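Local coordinates for metallo-beta-lactamase family protein (Thermus thermophilus, PDB 2ZO4) that binds two zinc ions in a metallo-beta-lactamase fold and is probably a hydrolase whose substrate is not established, at residues T21-Y25 and Y230-F234; A257-L261 and L271-L275. All blocks are in the same frame, centred on the assembly; numbering follows the deposited sequence.

Contact 1: residues T21-Y25 and Y230-F234; sequences TVNLY and YAGHF. With ZN (zinc ion), chain C.
In the dinuclear zinc site of the metallo-beta-lactamase fold, the ligand His233 is held at the ND1 edge of its ring by the backbone carbonyl of Thr21, on a strand of the opposing beta sheet. His233 sits in the loop that follows strand 228-231 and binds zinc through NE2 at 2.1 Å. Its other ring nitrogen, ND1, donates to Thr21 O over 2.7 Å, nearly straight at 165° and close to the ring plane. Held at both nitrogens, the imidazole can hardly turn, and the carbonyl probably makes NE2 a stronger donor to the metal. Asp74, His75 and Asp190 supply the other protein ligands of this zinc. A water bridges Thr21 O to Phe234 N, adding a solvent-mediated link between the two segments.

Val22 packs CG2 against His233 CE1 at 3.9 Å, an apolar wall beside the ligand. Gly232 O takes the backbone N-H of Asn23 at 2.7 Å and also a CA-H contact from Val22.

Asn23 suits its buried place because its amide can donate to backbone carbonyls of the neighbouring segment. With CG beside its own backbone N (chi1 -63°), the side chain reaches toward 230-234, where ND2 meets Phe234 O at 2.9 Å on a lone pair. The same nitrogen makes a longer bond to Ala231 O, arriving from above that carbonyl's plane. Tyr25, long enough to span the gap, brings CZ to 3.5 Å from Tyr230 CB, the two side chains crossing at about a right angle, and its hydroxyl donates to Ala231 O at 2.7 Å.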
# COMPACT_ATOMS: atom_id res chain seq x y z
N THR A 21 -0.83 -8.84 -10.32
CA THR A 21 0.63 -8.89 -10.30
C THR A 21 1.20 -7.81 -9.40
O THR A 21 0.82 -6.64 -9.48
CB THR A 21 1.22 -8.74 -11.73
OG1 THR A 21 0.57 -9.65 -12.62
CG2 THR A 21 2.72 -9.01 -11.74
N VAL A 22 2.13 -8.21 -8.53
CA VAL A 22 2.88 -7.27 -7.70
C VAL A 22 4.31 -7.15 -8.23
O VAL A 22 4.88 -8.13 -8.70
CB VAL A 22 2.84 -7.66 -6.19
CG1 VAL A 22 3.65 -8.95 -5.92
CG2 VAL A 22 3.33 -6.51 -5.31
N ASN A 23 4.85 -5.94 -8.17
CA ASN A 23 6.23 -5.67 -8.56
C ASN A 23 7.15 -5.60 -7.35
O ASN A 23 7.03 -4.70 -6.50
CB ASN A 23 6.33 -4.36 -9.35
CG ASN A 23 5.58 -4.40 -10.65
OD1 ASN A 23 5.51 -5.44 -11.31
ND2 ASN A 23 5.00 -3.27 -11.04
N LEU A 24 8.07 -6.55 -7.27
CA LEU A 24 9.13 -6.54 -6.27
C LEU A 24 10.41 -6.03 -6.93
O LEU A 24 10.54 -6.08 -8.16
CB LEU A 24 9.36 -7.94 -5.71
CG LEU A 24 8.17 -8.83 -5.34
CD1 LEU A 24 8.67 -10.09 -4.66
CD2 LEU A 24 7.17 -8.10 -4.46
N TYR A 25 11.34 -5.54 -6.12
CA TYR A 25 12.59 -5.01 -6.63
C TYR A 25 13.79 -5.60 -5.89
O TYR A 25 13.89 -5.50 -4.66
CB TYR A 25 12.58 -3.47 -6.60
CG TYR A 25 11.47 -2.92 -7.48
CD1 TYR A 25 11.68 -2.74 -8.85
CD2 TYR A 25 10.21 -2.65 -6.96
CE1 TYR A 25 10.66 -2.27 -9.67
CE2 TYR A 25 9.18 -2.19 -7.78
CZ TYR A 25 9.42 -2.00 -9.13
OH TYR A 25 8.41 -1.54 -9.95
N TYR A 230 9.23 3.43 -10.26
CA TYR A 230 8.87 2.03 -10.40
C TYR A 230 8.01 1.65 -9.20
O TYR A 230 8.48 1.65 -8.06
CB TYR A 230 10.12 1.15 -10.49
CG TYR A 230 11.09 1.55 -11.59
CD1 TYR A 230 10.69 1.53 -12.93
CD2 TYR A 230 12.39 1.93 -11.29
CE1 TYR A 230 11.58 1.89 -13.94
CE2 TYR A 230 13.28 2.29 -12.29
CZ TYR A 230 12.87 2.27 -13.61
OH TYR A 230 13.75 2.62 -14.61
N ALA A 231 6.74 1.37 -9.47
CA ALA A 231 5.73 1.21 -8.44
C ALA A 231 5.43 -0.26 -8.14
O ALA A 231 6.03 -1.16 -8.75
CB ALA A 231 4.47 1.95 -8.84
N GLY A 232 4.52 -0.49 -7.21
CA GLY A 232 4.17 -1.84 -6.76
C GLY A 232 3.32 -2.62 -7.75
O GLY A 232 3.27 -3.85 -7.69
N HIS A 233 2.66 -1.91 -8.66
CA HIS A 233 1.84 -2.54 -9.69
C HIS A 233 1.96 -1.78 -11.01
O HIS A 233 2.30 -0.59 -11.02
CB HIS A 233 0.38 -2.62 -9.26
CG HIS A 233 0.18 -3.27 -7.92
ND1 HIS A 233 0.17 -4.64 -7.75
CD2 HIS A 233 0.01 -2.74 -6.69
CE1 HIS A 233 -0.01 -4.92 -6.47
NE2 HIS A 233 -0.11 -3.78 -5.81
N PHE A 234 1.67 -2.48 -12.10
CA PHE A 234 1.66 -1.91 -13.47
C PHE A 234 3.04 -1.48 -13.98
O PHE A 234 4.07 -1.86 -13.42
CB PHE A 234 0.63 -0.77 -13.59
CG PHE A 234 -0.77 -1.15 -13.20
CD1 PHE A 234 -1.60 -1.80 -14.10
CD2 PHE A 234 -1.25 -0.84 -11.94
CE1 PHE A 234 -2.90 -2.15 -13.74
CE2 PHE A 234 -2.54 -1.19 -11.56
CZ PHE A 234 -3.37 -1.85 -12.46
ZN ZN C . 0.12 -3.47 -3.74
O HOH W 1 0.50 -4.97 -11.84
O HOH W 2 -1.22 -3.45 -2.28

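Contact 2: residues A257-L261 and L271-L275; sequences ALLAL and LSLHL
Leucine methyls make most of the apolar contact between the C-terminal part of helix 240-261 and helix 268-275. Leu261 points straight at the second helix: its CB rests on Leu271 CD2 at 3.8 Å, while its two methyls spread over the following turn. CD1 approaches Leu275 CD1 at 4.1 Å, and CD2 lies 3.7 Å from His274 CB. Leu275 returns the contact. Its CG lies opposite its backbone N (chi1 -160°), which carries CD1 across to the first helix, where it packs on Leu258 CB at 3.9 Å and on Ala257 CB at 4.0 Å. Alanine fits here because its single methyl meets the leucine tip without holding the backbones further apart. Leu258 and Leu271 cross at about a right angle and touch through their CD1 methyls, 4.0 Å apart. Branched, flexible leucine suits positions 261 and 271 in particular, since Leu261 and Leu271 each bring both methyls into the contact.

Contacts between side chain and backbone are fewer. Leu275 CD1 reaches Leu258 N at 3.7 Å, a van der Waals contact on the helix surface.

No hydrogen bond crosses the contact; within 271-275, Leu271 O accepts from both His274 N and Leu275 N. His274 meets Leu261 chiefly through CB, with ND1 at the margin, while the end of its side chain leads away, as befits a polar ring at an exposed position.

The axes of the two segments approach to 10.3 Å at 131°, and Leu258 also packs on Leu296 and Leu299 of helix 286-301. Such a small cluster of helices sharing a leucine-rich core is consistent with the helix-turn-helix-like C-terminal domain assigned to this family.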
# COMPACT_ATOMS: atom_id res chain seq x y z
N ALA A 257 -18.04 13.31 -7.82
CA ALA A 257 -18.92 12.19 -8.16
C ALA A 257 -19.69 11.67 -6.94
O ALA A 257 -20.87 11.34 -7.05
CB ALA A 257 -18.15 11.07 -8.82
N LEU A 258 -19.01 11.59 -5.80
CA LEU A 258 -19.64 11.13 -4.56
C LEU A 258 -20.70 12.12 -4.07
O LEU A 258 -21.79 11.72 -3.66
CB LEU A 258 -18.58 10.88 -3.48
CG LEU A 258 -19.02 10.42 -2.08
CD1 LEU A 258 -19.93 9.20 -2.12
CD2 LEU A 258 -17.79 10.14 -1.21
N LEU A 259 -20.38 13.41 -4.12
CA LEU A 259 -21.34 14.47 -3.76
C LEU A 259 -22.63 14.39 -4.59
O LEU A 259 -23.72 14.57 -4.05
CB LEU A 259 -20.69 15.85 -3.90
CG LEU A 259 -19.68 16.23 -2.81
CD1 LEU A 259 -18.90 17.48 -3.19
CD2 LEU A 259 -20.36 16.41 -1.46
N ALA A 260 -22.48 14.10 -5.88
CA ALA A 260 -23.62 13.96 -6.80
C ALA A 260 -24.48 12.75 -6.46
O ALA A 260 -25.71 12.80 -6.61
CB ALA A 260 -23.13 13.89 -8.24
N LEU A 261 -23.85 11.67 -6.00
CA LEU A 261 -24.55 10.45 -5.59
C LEU A 261 -25.40 10.63 -4.33
O LEU A 261 -26.27 9.80 -4.04
CB LEU A 261 -23.56 9.30 -5.40
CG LEU A 261 -22.87 8.73 -6.64
CD1 LEU A 261 -21.77 7.77 -6.23
CD2 LEU A 261 -23.86 8.05 -7.58
N LEU A 271 -23.40 3.44 -1.59
CA LEU A 271 -22.62 4.43 -2.34
C LEU A 271 -21.43 3.80 -3.08
O LEU A 271 -21.13 4.18 -4.21
CB LEU A 271 -22.12 5.53 -1.40
CG LEU A 271 -23.17 6.53 -0.91
CD1 LEU A 271 -22.62 7.33 0.26
CD2 LEU A 271 -23.63 7.45 -2.04
N SER A 272 -20.79 2.82 -2.44
CA SER A 272 -19.62 2.14 -2.99
C SER A 272 -19.90 1.36 -4.28
O SER A 272 -18.99 1.09 -5.06
CB SER A 272 -18.98 1.22 -1.94
OG SER A 272 -19.81 0.12 -1.63
N LEU A 273 -21.17 1.02 -4.51
CA LEU A 273 -21.58 0.30 -5.71
C LEU A 273 -21.59 1.19 -6.95
O LEU A 273 -21.38 0.70 -8.07
CB LEU A 273 -22.97 -0.33 -5.52
CG LEU A 273 -23.19 -1.36 -4.40
CD1 LEU A 273 -24.67 -1.72 -4.32
CD2 LEU A 273 -22.33 -2.61 -4.60
N HIS A 274 -21.84 2.48 -6.76
CA HIS A 274 -21.95 3.43 -7.86
C HIS A 274 -20.67 4.24 -8.04
O HIS A 274 -20.33 4.62 -9.16
CB HIS A 274 -23.13 4.38 -7.63
CG HIS A 274 -24.47 3.72 -7.74
ND1 HIS A 274 -25.58 4.37 -8.24
CD2 HIS A 274 -24.89 2.47 -7.42
CE1 HIS A 274 -26.62 3.55 -8.21
NE2 HIS A 274 -26.22 2.39 -7.72
N LEU A 275 -19.97 4.50 -6.94
CA LEU A 275 -18.69 5.20 -6.99
C LEU A 275 -17.63 4.29 -7.61
O LEU A 275 -16.60 4.76 -8.09
CB LEU A 275 -18.27 5.68 -5.59
CG LEU A 275 -17.22 6.80 -5.49
CD1 LEU A 275 -17.71 8.10 -6.11
CD2 LEU A 275 -16.80 7.02 -4.04

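Contact 1 comes first along the chain and closes before contact 2 opens. It spans 205 residues to join strand 21-29 of the six-stranded sheet to strand 228-231, at the edge of the five-stranded sheet, and the residues that follow it, whereas contact 2 links helices 240-261 and 268-275 through segments only 10 residues apart. Their centres lie 29 Å from each other, with nearest atoms about 15 Å apart, and they do not touch. Helix 240-261 follows strand 228-231 in the chain, leading from the zinc site to the peripheral helices. Contact 1 thus belongs to the buried metal-binding core, contact 2 to the C-terminal helical part, away from the annotated sites.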